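Local structure of octaprenyl Pyrophosphate Synthase (Helicobacter pylori, 3TC1) at residues B[50-53]-B[54-57]; B[71-74]-B[75-79]; B[253-256]-B[257-261]. The protein probably catalyses the stepwise condensation of isopentenyl diphosphate units onto an allylic diphosphate to build the C40 chain of octaprenyl diphosphate. All coordinates share one frame; numbering follows the deposited sequence.

Contact 1 of 3, residues B[50-53]-B[54-57]; sequences KTDA and ILLD
Asp52 caps the N-terminus of helix 53-80, its carboxylate reaching forward to the N-H of Leu55, three residues on: a classical aspartate N-cap, set where the loop after helix 38-44 turns into the helix at the protein surface.

The polar part of the contact is the cap plus the first helical turn. OD2 of Asp52 accepts from Leu55 N at 2.8 Å, a fairly straight bond (162° at the hydrogen) that comes in from above the carboxylate plane. With CG lying between the backbone N and the carbonyl carbon (chi1 70°), the carboxylate folds over the start of the helix, and OD2 also sits 3.3 Å from Ile54 CB. The carboxylate's negative charge would be favourably placed against the positive end of the helix dipole. Behind the cap, Leu56 N bonds to Asp52 O at 2.9 Å and Asp57 N to Ala53 O at 3.1 Å; the carboxylate of Asp57 pairs elsewhere, through OD1, with Lys12.

The apolar part rests on Thr51 and Leu55. Thr51 runs at about a right angle to Leu55, and its methyl CG2 meets Leu55 CG at 3.8 Å, while OG1 is turned to the backbone N of Asn48. Leu55 packs on Leu178 and Leu56 on Leu47.

One contact is mixed, a polar atom against a methylene: Asp52 OD1 lies 3.5 Å from Leu55 CB.

Contact 2 of 3, residues B[71-74]-B[75-79]; sequences TASL and LHDDV
The aspartate-rich DDxxD motif of the polyprenyl synthases begins with Asp77 and Asp78, one turn after Ser73 and Leu74 near the C-terminal end of helix 53-80. In relatives this motif carries the magnesium ions that hold the allylic diphosphate, and the same role is likely here.

Regular helical bonds join the two halves: Leu75 N to Thr71 O, His76 N to Ala72 O at 3.1 Å, and Asp78 N to Leu74 O at 2.9 Å. Asp78 doubles back along the last of these. Its CG points away from its own carbonyl carbon (chi1 -75°), which brings that atom within 3.3 Å of Leu74 O and aims the carboxylate at Arg86, whose NE makes a salt bridge with OD2.

His76 belongs to the dimer interface. Its imidazole juts outward from the helix, CG staying 3.9 Å from Ala72 O, and both ring nitrogens are engaged: NE2 with Val102 O of the same chain, ND1 with Asp106 OD2 of the second subunit. There its ring also meets His76 of the second subunit, the planes about perpendicular. One helix turn therefore serves both the motif and the subunit contact.

Leu75 faces Ile92 of helix 92-116 and packs back on Thr71: methyls Leu75 CD1 and Thr71 CG2 lie 4.3 Å apart, and Leu75 CG comes to 3.2 Å from Thr71 O.

Contact 3 of 3, residues B[253-256]-B[257-261]; sequences HEII and EWTKE
Glu257 turns back over His253 in the first turn of helix 253-265, and its side chain is worth following outward. CB lies 3.7 Å from His253 O, the carbonyl oxygen that accepts from Glu257 N in an ordinary helical bond. CG, turned away from the residue's own carbonyl carbon, sits over one face of the imidazole, 3.9 Å from the ring centroid and 27° off the ring normal, a CH-pi contact displaced toward the rim. The chain then bends at chi2 (-49°), so CD does not run straight out from the helix but passes 4.0 Å from His253 CE1, with the carboxylate plane only 29° from the ring plane. At the tip, OE2 reaches 3.6 Å from His253 CE1 and takes a weak hydrogen bond, within a salt bridge, from Lys260 NZ at 2.9 Å.

Lys260 comes to that oxygen across Ile256, its CE 4.1 Å from Ile256 CG2; both residues also touch Phe217. Elsewhere on the same helix, Thr259 places its hydroxyl on Ile255 O at 2.8 Å, while Thr259 N bonds the same oxygen from the opposite face of the carbonyl plane. Trp258 is turned toward helix 238-246 and meets the ring of Tyr247 edge-to-face.

The chemistry is that of an i to i+3 salt bridge, Glu257 to Lys260, beside an i to i+4 packing of Glu257 on His253. The lysine would probably favour the charged form of Glu257; a protonated histidine would probably gain from the carboxylate, though the nearby lysine would offset part of this.

Contacts 1 and 2 lie on one helix, 53-80: contact 1 starts it at the surface and contact 2 sits near its far end, where it carries the aspartate-rich motif toward the middle of the chain and meets the second subunit. Their centres are 32 Å apart and their nearest atoms about 17 Å. Contact 3 belongs to a separate peripheral helix, its centre 30 Å from that of contact 2; contacts 1 and 3 lie on opposite sides of the chain's centre, 53 Å apart between centres. Of the three, contact 2 is tied to the probable active site: the side chain of Leu74 is about 10 Å from a bound magnesium ion. Contacts 1 and 3 are local helix contacts at the surface, a cap and a salt-bridged turn.

Contact 1 of 3, residues B[50-53]-B[54-57]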
# COMPACT_ATOMS: atom_id res chain seq x y z
N LYS B 50 3.93 -8.45 35.50
CA LYS B 50 4.06 -7.08 36.01
C LYS B 50 4.32 -5.96 35.02
O LYS B 50 4.82 -4.91 35.41
CB LYS B 50 5.16 -7.04 37.07
CG LYS B 50 4.93 -7.97 38.22
CD LYS B 50 6.23 -8.20 38.97
CE LYS B 50 6.29 -9.63 39.48
NZ LYS B 50 7.55 -9.90 40.21
N THR B 51 4.01 -6.16 33.75
CA THR B 51 4.25 -5.10 32.77
C THR B 51 3.39 -3.90 33.16
O THR B 51 2.19 -4.03 33.35
CB THR B 51 3.89 -5.56 31.35
OG1 THR B 51 4.70 -6.68 30.99
CG2 THR B 51 4.14 -4.43 30.35
N ASP B 52 4.00 -2.72 33.29
CA ASP B 52 3.21 -1.55 33.69
C ASP B 52 2.17 -1.19 32.63
O ASP B 52 2.35 -1.46 31.43
CB ASP B 52 4.12 -0.36 34.01
CG ASP B 52 4.79 0.23 32.78
OD1 ASP B 52 5.96 -0.13 32.50
OD2 ASP B 52 4.15 1.04 32.09
N ALA B 53 1.08 -0.59 33.08
CA ALA B 53 -0.03 -0.21 32.20
C ALA B 53 0.34 0.65 31.00
O ALA B 53 -0.23 0.49 29.92
CB ALA B 53 -1.12 0.48 33.02
N ILE B 54 1.27 1.58 31.18
CA ILE B 54 1.68 2.44 30.08
C ILE B 54 2.36 1.60 28.99
O ILE B 54 2.05 1.74 27.81
CB ILE B 54 2.66 3.53 30.55
CG1 ILE B 54 1.95 4.48 31.53
CG2 ILE B 54 3.21 4.30 29.36
CD1 ILE B 54 0.71 5.15 30.97
N LEU B 55 3.28 0.73 29.40
CA LEU B 55 3.99 -0.12 28.46
C LEU B 55 3.05 -1.12 27.79
O LEU B 55 3.18 -1.40 26.59
CB LEU B 55 5.12 -0.86 29.18
CG LEU B 55 6.03 -1.78 28.36
CD1 LEU B 55 6.62 -1.04 27.16
CD2 LEU B 55 7.15 -2.30 29.27
N LEU B 56 2.10 -1.65 28.56
CA LEU B 56 1.14 -2.61 28.03
C LEU B 56 0.32 -2.00 26.89
O LEU B 56 0.06 -2.66 25.88
CB LEU B 56 0.20 -3.07 29.15
CG LEU B 56 -0.95 -4.00 28.75
CD1 LEU B 56 -0.41 -5.27 28.11
CD2 LEU B 56 -1.77 -4.34 30.00
N ASP B 57 -0.09 -0.75 27.05
CA ASP B 57 -0.86 -0.07 26.02
C ASP B 57 0.00 0.07 24.76
O ASP B 57 -0.48 -0.13 23.65
CB ASP B 57 -1.32 1.30 26.49
CG ASP B 57 -2.18 2.01 25.46
OD1 ASP B 57 -3.26 1.50 25.11
OD2 ASP B 57 -1.76 3.10 25.00

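Contact 2 of 3, residues B[71-74]-B[75-79]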
# COMPACT_ATOMS: atom_id res chain seq x y z
N THR B 71 -3.48 -7.41 7.58
CA THR B 71 -4.75 -7.25 6.87
C THR B 71 -4.56 -6.53 5.54
O THR B 71 -5.20 -6.87 4.54
CB THR B 71 -5.78 -6.45 7.71
OG1 THR B 71 -6.10 -7.17 8.90
CG2 THR B 71 -7.07 -6.22 6.91
N ALA B 72 -3.68 -5.53 5.51
CA ALA B 72 -3.43 -4.79 4.27
C ALA B 72 -2.83 -5.71 3.21
O ALA B 72 -3.23 -5.67 2.05
CB ALA B 72 -2.48 -3.61 4.53
N SER B 73 -1.87 -6.53 3.62
CA SER B 73 -1.24 -7.45 2.67
C SER B 73 -2.25 -8.45 2.12
O SER B 73 -2.21 -8.78 0.94
CB SER B 73 -0.08 -8.20 3.34
OG SER B 73 -0.56 -9.04 4.37
N LEU B 74 -3.15 -8.93 2.97
CA LEU B 74 -4.16 -9.88 2.53
C LEU B 74 -5.12 -9.22 1.53
O LEU B 74 -5.55 -9.85 0.57
CB LEU B 74 -4.94 -10.44 3.72
CG LEU B 74 -4.12 -11.27 4.72
CD1 LEU B 74 -4.99 -11.68 5.90
CD2 LEU B 74 -3.56 -12.49 4.01
N LEU B 75 -5.44 -7.95 1.78
CA LEU B 75 -6.33 -7.22 0.89
C LEU B 75 -5.71 -7.09 -0.50
O LEU B 75 -6.39 -7.29 -1.50
CB LEU B 75 -6.61 -5.82 1.45
CG LEU B 75 -7.53 -5.71 2.67
CD1 LEU B 75 -7.56 -4.26 3.14
CD2 LEU B 75 -8.94 -6.20 2.33
N HIS B 76 -4.42 -6.76 -0.56
CA HIS B 76 -3.76 -6.63 -1.85
C HIS B 76 -3.54 -7.99 -2.49
O HIS B 76 -3.63 -8.12 -3.71
CB HIS B 76 -2.43 -5.89 -1.71
CG HIS B 76 -2.59 -4.41 -1.54
ND1 HIS B 76 -1.52 -3.54 -1.46
CD2 HIS B 76 -3.70 -3.64 -1.42
CE1 HIS B 76 -1.96 -2.31 -1.30
NE2 HIS B 76 -3.28 -2.34 -1.27
N ASP B 77 -3.26 -9.01 -1.68
CA ASP B 77 -3.04 -10.35 -2.21
C ASP B 77 -4.32 -10.88 -2.86
O ASP B 77 -4.26 -11.56 -3.87
CB ASP B 77 -2.58 -11.31 -1.11
CG ASP B 77 -1.18 -11.00 -0.61
OD1 ASP B 77 -0.28 -10.77 -1.44
OD2 ASP B 77 -0.98 -11.00 0.63
N ASP B 78 -5.47 -10.56 -2.28
CA ASP B 78 -6.74 -11.03 -2.84
C ASP B 78 -7.00 -10.39 -4.20
O ASP B 78 -7.60 -11.01 -5.08
CB ASP B 78 -7.90 -10.74 -1.90
CG ASP B 78 -7.93 -11.68 -0.71
OD1 ASP B 78 -7.35 -12.77 -0.82
OD2 ASP B 78 -8.54 -11.33 0.32
N VAL B 79 -6.55 -9.16 -4.38
CA VAL B 79 -6.72 -8.46 -5.65
C VAL B 79 -5.85 -9.12 -6.71
O VAL B 79 -6.32 -9.48 -7.79
CB VAL B 79 -6.30 -6.98 -5.53
CG1 VAL B 79 -6.37 -6.30 -6.89
CG2 VAL B 79 -7.20 -6.27 -4.53

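Contact 3 of 3, residues B[253-256]-B[257-261]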
# COMPACT_ATOMS: atom_id res chain seq x y z
N HIS B 253 -10.87 -32.55 -10.57
CA HIS B 253 -10.89 -33.55 -9.51
C HIS B 253 -9.89 -34.67 -9.77
O HIS B 253 -9.28 -35.21 -8.85
CB HIS B 253 -12.30 -34.15 -9.40
CG HIS B 253 -12.40 -35.33 -8.47
ND1 HIS B 253 -12.27 -35.21 -7.10
CD2 HIS B 253 -12.59 -36.65 -8.72
CE1 HIS B 253 -12.39 -36.40 -6.54
NE2 HIS B 253 -12.58 -37.29 -7.50
N GLU B 254 -9.74 -35.03 -11.04
CA GLU B 254 -8.84 -36.10 -11.43
C GLU B 254 -7.38 -35.75 -11.19
O GLU B 254 -6.57 -36.60 -10.81
CB GLU B 254 -9.08 -36.48 -12.90
CG GLU B 254 -10.47 -37.08 -13.19
CD GLU B 254 -11.63 -36.09 -12.99
OE1 GLU B 254 -11.52 -34.93 -13.44
OE2 GLU B 254 -12.66 -36.49 -12.40
N ILE B 255 -7.03 -34.49 -11.43
CA ILE B 255 -5.66 -34.05 -11.19
C ILE B 255 -5.36 -34.11 -9.70
O ILE B 255 -4.29 -34.55 -9.28
CB ILE B 255 -5.43 -32.64 -11.76
CG1 ILE B 255 -5.29 -32.74 -13.29
CG2 ILE B 255 -4.20 -32.00 -11.13
CD1 ILE B 255 -5.25 -31.39 -14.00
N ILE B 256 -6.32 -33.69 -8.88
CA ILE B 256 -6.14 -33.76 -7.44
C ILE B 256 -5.92 -35.22 -7.00
O ILE B 256 -4.98 -35.51 -6.27
CB ILE B 256 -7.36 -33.16 -6.70
CG1 ILE B 256 -7.35 -31.63 -6.86
CG2 ILE B 256 -7.32 -33.54 -5.22
CD1 ILE B 256 -8.58 -30.94 -6.31
N GLU B 257 -6.77 -36.13 -7.46
CA GLU B 257 -6.61 -37.53 -7.09
C GLU B 257 -5.26 -38.10 -7.54
O GLU B 257 -4.61 -38.83 -6.78
CB GLU B 257 -7.76 -38.38 -7.66
CG GLU B 257 -9.09 -38.11 -6.98
CD GLU B 257 -8.99 -38.14 -5.45
OE1 GLU B 257 -8.54 -39.17 -4.90
OE2 GLU B 257 -9.35 -37.13 -4.80
N TRP B 258 -4.84 -37.77 -8.76
CA TRP B 258 -3.55 -38.26 -9.25
C TRP B 258 -2.42 -37.73 -8.36
O TRP B 258 -1.51 -38.46 -7.98
CB TRP B 258 -3.34 -37.79 -10.70
CG TRP B 258 -2.04 -38.26 -11.32
CD1 TRP B 258 -1.82 -39.45 -11.97
CD2 TRP B 258 -0.79 -37.55 -11.34
NE1 TRP B 258 -0.51 -39.51 -12.40
CE2 TRP B 258 0.14 -38.37 -12.03
CE3 TRP B 258 -0.38 -36.31 -10.85
CZ2 TRP B 258 1.47 -37.97 -12.24
CZ3 TRP B 258 0.94 -35.91 -11.06
CH2 TRP B 258 1.85 -36.75 -11.75
N THR B 259 -2.49 -36.44 -8.03
CA THR B 259 -1.48 -35.80 -7.19
C THR B 259 -1.41 -36.42 -5.80
O THR B 259 -0.32 -36.60 -5.24
CB THR B 259 -1.78 -34.29 -7.04
OG1 THR B 259 -1.81 -33.67 -8.33
CG2 THR B 259 -0.71 -33.62 -6.21
N LYS B 260 -2.56 -36.75 -5.22
CA LYS B 260 -2.56 -37.36 -3.90
C LYS B 260 -1.90 -38.73 -3.91
O LYS B 260 -1.21 -39.11 -2.96
CB LYS B 260 -3.98 -37.46 -3.35
CG LYS B 260 -4.57 -36.12 -2.97
CD LYS B 260 -5.83 -36.25 -2.12
CE LYS B 260 -6.97 -36.86 -2.89
NZ LYS B 260 -8.23 -36.84 -2.09
N GLU B 261 -2.11 -39.49 -4.99
CA GLU B 261 -1.51 -40.81 -5.11
C GLU B 261 0.00 -40.70 -5.23
O GLU B 261 0.73 -41.50 -4.65
CB GLU B 261 -2.04 -41.55 -6.34
CG GLU B 261 -3.54 -41.75 -6.34
CD GLU B 261 -4.00 -42.61 -7.50
OE1 GLU B 261 -3.34 -42.59 -8.56
OE2 GLU B 261 -5.03 -43.31 -7.35